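Local coordinates for histone-lysine N-methyltransferase, H3 lysine-9 specific SUVH6 (Arabidopsis thaliana, PDB 6A5K), which transfers methyl groups from S-adenosylmethionine to the H3K9 site of histone H3 and, through its SRA domain, probably binds methylated DNA, at residues R345-I357 with R368-C380. The protein carries 1 engineered substitution. Sequence-based numbering, arbitrary orientation.
Sequences RVTQHGIKLPLEI and RCLKSIPIGSFIC
E356 and R368 face each other as a hydrogen-bonded pair of an antiparallel hairpin, side chains on the same face of the sheet. In both, CG sits between the backbone N and the carbonyl carbon (chi1 81° and 64°), and the extended chains beyond it cross obliquely. E356 OE2 takes R368 NE on its anti lone pair at 2.7 Å, nearly in the guanidinium plane, with a weak second bond from R368 NH2; carboxylate and guanidinium planes lie 43° apart. L370 CD2 comes crosswise to E356 OE1 (3.6 Å), while L370 N bonds P354 O at 2.9 Å, prolonging the ladder. K371 crosses P354 at about a right angle, K371 CE 3.8 Å from P354 CG. Toward strand 378-381 the packing turns apolar: L353 CD1 lies against I373 CG1 and I379 CD1. T347 sets CB over one face of the F378 ring, a CH-pi contact, and G350 O meets the ring edge at F378 CE2 (3.4 Å); T347 OG1 is hydrogen-bonded to E331. A leucine in place of R368 would probably leave E356 OE2 without its in-plane N-H donor and deprive F358 of its cation-pi partner. R239 also salt-bridges E356 OE2, so two cations probably balance this buried carboxylate.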
loop_
_atom_site.group_PDB
_atom_site.type_symbol
_atom_site.label_atom_id
_atom_site.label_comp_id
_atom_site.label_asym_id
_atom_site.label_seq_id
_atom_site.Cartn_x
_atom_site.Cartn_y
_atom_site.Cartn_z
ATOM N N ARG A 345 -14.692 8.961 -10.716
ATOM C CA ARG A 345 -14.824 7.650 -11.343
ATOM C C ARG A 345 -13.523 6.886 -11.163
ATOM O O ARG A 345 -12.550 7.126 -11.871
ATOM C CB ARG A 345 -15.178 7.769 -12.828
ATOM C CG ARG A 345 -16.512 8.431 -13.117
ATOM C CD ARG A 345 -16.772 8.425 -14.621
ATOM N NE ARG A 345 -17.903 9.256 -15.019
ATOM C CZ ARG A 345 -19.149 8.811 -15.118
ATOM N NH1 ARG A 345 -19.424 7.548 -14.809
ATOM N NH2 ARG A 345 -20.120 9.631 -15.505
ATOM N N VAL A 346 -13.503 5.980 -10.196
ATOM C CA VAL A 346 -12.284 5.243 -9.881
ATOM C C VAL A 346 -12.538 3.736 -9.833
ATOM O O VAL A 346 -12.134 3.012 -10.743
ATOM C CB VAL A 346 -11.669 5.713 -8.538
ATOM C CG1 VAL A 346 -10.422 4.897 -8.208
ATOM C CG2 VAL A 346 -11.334 7.194 -8.593
ATOM N N THR A 347 -13.214 3.265 -8.786
ATOM C CA THR A 347 -13.395 1.824 -8.598
ATOM C C THR A 347 -14.286 1.210 -9.685
ATOM O O THR A 347 -14.202 0.011 -9.962
ATOM C CB THR A 347 -13.995 1.484 -7.198
ATOM O OG1 THR A 347 -15.342 1.971 -7.096
ATOM C CG2 THR A 347 -13.162 2.099 -6.105
ATOM N N GLN A 348 -15.122 2.027 -10.318
ATOM C CA GLN A 348 -16.028 1.498 -11.336
ATOM C C GLN A 348 -15.261 1.038 -12.582
ATOM O O GLN A 348 -15.789 0.287 -13.399
ATOM C CB GLN A 348 -17.083 2.540 -11.718
ATOM C CG GLN A 348 -16.517 3.813 -12.334
ATOM C CD GLN A 348 -17.552 4.918 -12.418
ATOM O OE1 GLN A 348 -18.021 5.259 -13.499
ATOM N NE2 GLN A 348 -17.908 5.490 -11.271
ATOM N N HIS A 349 -14.014 1.480 -12.710
ATOM C CA HIS A 349 -13.191 1.127 -13.861
ATOM C C HIS A 349 -12.519 -0.241 -13.713
ATOM O O HIS A 349 -11.838 -0.708 -14.628
ATOM C CB HIS A 349 -12.138 2.207 -14.103
ATOM C CG HIS A 349 -12.702 3.495 -14.609
ATOM N ND1 HIS A 349 -13.750 3.546 -15.508
ATOM C CD2 HIS A 349 -12.377 4.782 -14.346
ATOM C CE1 HIS A 349 -14.040 4.803 -15.775
ATOM N NE2 HIS A 349 -13.221 5.578 -15.079
ATOM N N GLY A 350 -12.718 -0.882 -12.567
ATOM C CA GLY A 350 -12.235 -2.236 -12.360
ATOM C C GLY A 350 -10.748 -2.357 -12.064
ATOM O O GLY A 350 -10.065 -1.368 -11.808
ATOM N N ILE A 351 -10.255 -3.591 -12.100
ATOM C CA ILE A 351 -8.878 -3.901 -11.713
ATOM C C ILE A 351 -7.860 -3.280 -12.670
ATOM O O ILE A 351 -8.003 -3.385 -13.887
ATOM C CB ILE A 351 -8.662 -5.427 -11.651
ATOM C CG1 ILE A 351 -9.611 -6.052 -10.630
ATOM C CG2 ILE A 351 -7.214 -5.755 -11.307
ATOM C CD1 ILE A 351 -9.594 -7.563 -10.619
ATOM N N LYS A 352 -6.844 -2.617 -12.118
ATOM C CA LYS A 352 -5.771 -2.040 -12.923
ATOM C C LYS A 352 -4.421 -2.684 -12.590
ATOM O O LYS A 352 -3.483 -2.633 -13.385
ATOM C CB LYS A 352 -5.685 -0.526 -12.711
ATOM C CG LYS A 352 -6.885 0.263 -13.215
ATOM C CD LYS A 352 -7.146 -0.022 -14.682
ATOM C CE LYS A 352 -8.469 0.582 -15.130
ATOM N NZ LYS A 352 -8.739 0.302 -16.568
ATOM N N LEU A 353 -4.327 -3.285 -11.407
ATOM C CA LEU A 353 -3.076 -3.881 -10.938
ATOM C C LEU A 353 -2.916 -5.331 -11.388
ATOM O O LEU A 353 -3.902 -6.049 -11.546
ATOM C CB LEU A 353 -3.008 -3.810 -9.413
ATOM C CG LEU A 353 -3.008 -2.407 -8.815
ATOM C CD1 LEU A 353 -3.272 -2.473 -7.300
ATOM C CD2 LEU A 353 -1.683 -1.745 -9.116
ATOM N N PRO A 354 -1.661 -5.772 -11.587
ATOM C CA PRO A 354 -1.396 -7.172 -11.941
ATOM C C PRO A 354 -1.466 -8.093 -10.720
ATOM O O PRO A 354 -0.487 -8.237 -9.987
ATOM C CB PRO A 354 0.019 -7.122 -12.523
ATOM C CG PRO A 354 0.663 -5.965 -11.839
ATOM C CD PRO A 354 -0.433 -4.957 -11.577
ATOM N N LEU A 355 -2.624 -8.707 -10.506
ATOM C CA LEU A 355 -2.815 -9.591 -9.360
ATOM C C LEU A 355 -2.528 -11.045 -9.710
ATOM O O LEU A 355 -2.624 -11.455 -10.872
ATOM C CB LEU A 355 -4.240 -9.470 -8.816
ATOM C CG LEU A 355 -4.718 -8.065 -8.452
ATOM C CD1 LEU A 355 -6.144 -8.108 -7.930
ATOM C CD2 LEU A 355 -3.783 -7.426 -7.426
ATOM N N GLU A 356 -2.167 -11.815 -8.690
ATOM C CA GLU A 356 -2.062 -13.264 -8.820
ATOM C C GLU A 356 -2.424 -13.919 -7.491
ATOM O O GLU A 356 -2.303 -13.291 -6.433
ATOM C CB GLU A 356 -0.655 -13.674 -9.270
ATOM C CG GLU A 356 0.386 -13.731 -8.169
ATOM C CD GLU A 356 1.759 -14.151 -8.683
ATOM O OE1 GLU A 356 1.916 -14.321 -9.914
ATOM O OE2 GLU A 356 2.682 -14.317 -7.856
ATOM N N ILE A 357 -2.910 -15.159 -7.542
ATOM C CA ILE A 357 -3.093 -15.916 -6.313
ATOM C C ILE A 357 -1.926 -16.876 -6.134
ATOM O O ILE A 357 -1.281 -17.296 -7.106
ATOM C CB ILE A 357 -4.432 -16.692 -6.268
ATOM C CG1 ILE A 357 -4.463 -17.833 -7.294
ATOM C CG2 ILE A 357 -5.611 -15.739 -6.455
ATOM C CD1 ILE A 357 -5.651 -18.769 -7.111
ATOM N N ARG A 368 -1.566 -11.693 -4.070
ATOM C CA ARG A 368 -0.509 -10.682 -4.075
ATOM C C ARG A 368 -0.455 -9.977 -5.427
ATOM O O ARG A 368 -1.130 -10.380 -6.381
ATOM C CB ARG A 368 0.860 -11.305 -3.744
ATOM C CG ARG A 368 1.342 -12.327 -4.784
ATOM C CD ARG A 368 2.594 -13.073 -4.301
ATOM N NE ARG A 368 2.968 -14.154 -5.216
ATOM C CZ ARG A 368 3.750 -15.171 -4.876
ATOM N NH1 ARG A 368 4.238 -15.249 -3.643
ATOM N NH2 ARG A 368 4.040 -16.113 -5.767
ATOM N N CYS A 369 0.353 -8.924 -5.500
ATOM C CA CYS A 369 0.500 -8.139 -6.723
ATOM C C CYS A 369 1.930 -8.219 -7.252
ATOM O O CYS A 369 2.881 -8.225 -6.471
ATOM C CB CYS A 369 0.110 -6.684 -6.462
ATOM S SG CYS A 369 0.175 -5.616 -7.914
ATOM N N LEU A 370 2.082 -8.287 -8.573
ATOM C CA LEU A 370 3.410 -8.414 -9.176
ATOM C C LEU A 370 4.217 -7.121 -9.095
ATOM O O LEU A 370 5.431 -7.137 -9.269
ATOM C CB LEU A 370 3.304 -8.861 -10.636
ATOM C CG LEU A 370 2.886 -10.310 -10.894
ATOM C CD1 LEU A 370 2.894 -10.613 -12.389
ATOM C CD2 LEU A 370 3.801 -11.269 -10.152
ATOM N N LYS A 371 3.557 -6.000 -8.836
ATOM C CA LYS A 371 4.305 -4.768 -8.597
ATOM C C LYS A 371 3.891 -4.089 -7.299
ATOM O O LYS A 371 2.949 -4.517 -6.631
ATOM C CB LYS A 371 4.146 -3.805 -9.776
ATOM C CG LYS A 371 2.788 -3.159 -9.885
ATOM C CD LYS A 371 2.614 -2.468 -11.233
ATOM C CE LYS A 371 3.274 -3.260 -12.356
ATOM N NZ LYS A 371 3.124 -2.594 -13.683
ATOM N N SER A 372 4.615 -3.036 -6.939
ATOM C CA SER A 372 4.301 -2.299 -5.728
ATOM C C SER A 372 2.974 -1.568 -5.888
ATOM O O SER A 372 2.565 -1.232 -6.998
ATOM C CB SER A 372 5.431 -1.323 -5.374
ATOM O OG SER A 372 5.598 -0.336 -6.372
ATOM N N ILE A 373 2.296 -1.346 -4.771
ATOM C CA ILE A 373 0.994 -0.692 -4.794
ATOM C C ILE A 373 1.031 0.614 -4.003
ATOM O O ILE A 373 1.287 0.603 -2.801
ATOM C CB ILE A 373 -0.098 -1.611 -4.222
ATOM C CG1 ILE A 373 -0.233 -2.880 -5.074
ATOM C CG2 ILE A 373 -1.436 -0.873 -4.156
ATOM C CD1 ILE A 373 -1.096 -3.948 -4.423
ATOM N N PRO A 374 0.797 1.749 -4.684
ATOM C CA PRO A 374 0.778 3.045 -3.992
ATOM C C PRO A 374 -0.342 3.117 -2.958
ATOM O O PRO A 374 -1.439 2.611 -3.207
ATOM C CB PRO A 374 0.538 4.057 -5.127
ATOM C CG PRO A 374 0.959 3.341 -6.381
ATOM C CD PRO A 374 0.615 1.892 -6.140
ATOM N N ILE A 375 -0.069 3.735 -1.816
ATOM C CA ILE A 375 -1.095 3.893 -0.785
ATOM C C ILE A 375 -2.347 4.588 -1.351
ATOM O O ILE A 375 -2.253 5.513 -2.165
ATOM C CB ILE A 375 -0.544 4.672 0.431
ATOM C CG1 ILE A 375 -1.548 4.651 1.592
ATOM C CG2 ILE A 375 -0.118 6.103 0.039
ATOM C CD1 ILE A 375 -0.925 5.049 2.916
ATOM N N GLY A 376 -3.520 4.097 -0.962
ATOM C CA GLY A 376 -4.764 4.653 -1.464
ATOM C C GLY A 376 -5.217 4.077 -2.797
ATOM O O GLY A 376 -6.236 4.501 -3.343
ATOM N N SER A 377 -4.480 3.109 -3.333
ATOM C CA SER A 377 -4.881 2.506 -4.608
ATOM C C SER A 377 -6.056 1.546 -4.448
ATOM O O SER A 377 -6.131 0.804 -3.471
ATOM C CB SER A 377 -3.718 1.748 -5.255
ATOM O OG SER A 377 -2.636 2.607 -5.533
ATOM N N PHE A 378 -6.956 1.563 -5.428
ATOM C CA PHE A 378 -7.993 0.548 -5.552
ATOM C C PHE A 378 -7.373 -0.792 -5.947
ATOM O O PHE A 378 -6.514 -0.851 -6.831
ATOM C CB PHE A 378 -9.042 0.980 -6.585
ATOM C CG PHE A 378 -10.036 -0.095 -6.940
ATOM C CD1 PHE A 378 -10.893 -0.611 -5.983
ATOM C CD2 PHE A 378 -10.125 -0.574 -8.241
ATOM C CE1 PHE A 378 -11.814 -1.592 -6.311
ATOM C CE2 PHE A 378 -11.045 -1.550 -8.578
ATOM C CZ PHE A 378 -11.894 -2.061 -7.611
ATOM N N ILE A 379 -7.808 -1.861 -5.289
ATOM C CA ILE A 379 -7.300 -3.202 -5.573
ATOM C C ILE A 379 -8.283 -3.971 -6.448
ATOM O O ILE A 379 -8.029 -4.239 -7.618
ATOM C CB ILE A 379 -7.060 -4.022 -4.280
ATOM C CG1 ILE A 379 -6.233 -3.225 -3.258
ATOM C CG2 ILE A 379 -6.420 -5.375 -4.627
ATOM C CD1 ILE A 379 -4.881 -2.743 -3.792
ATOM N N CYS A 380 -9.418 -4.319 -5.855
ATOM C CA CYS A 380 -10.454 -5.086 -6.535
ATOM C C CYS A 380 -11.735 -5.006 -5.728
ATOM O O CYS A 380 -11.736 -4.508 -4.606
ATOM C CB CYS A 380 -10.038 -6.554 -6.710
ATOM S SG CYS A 380 -9.887 -7.454 -5.143
HETATM O O HOH W 1 -6.462 -2.862 -9.386
#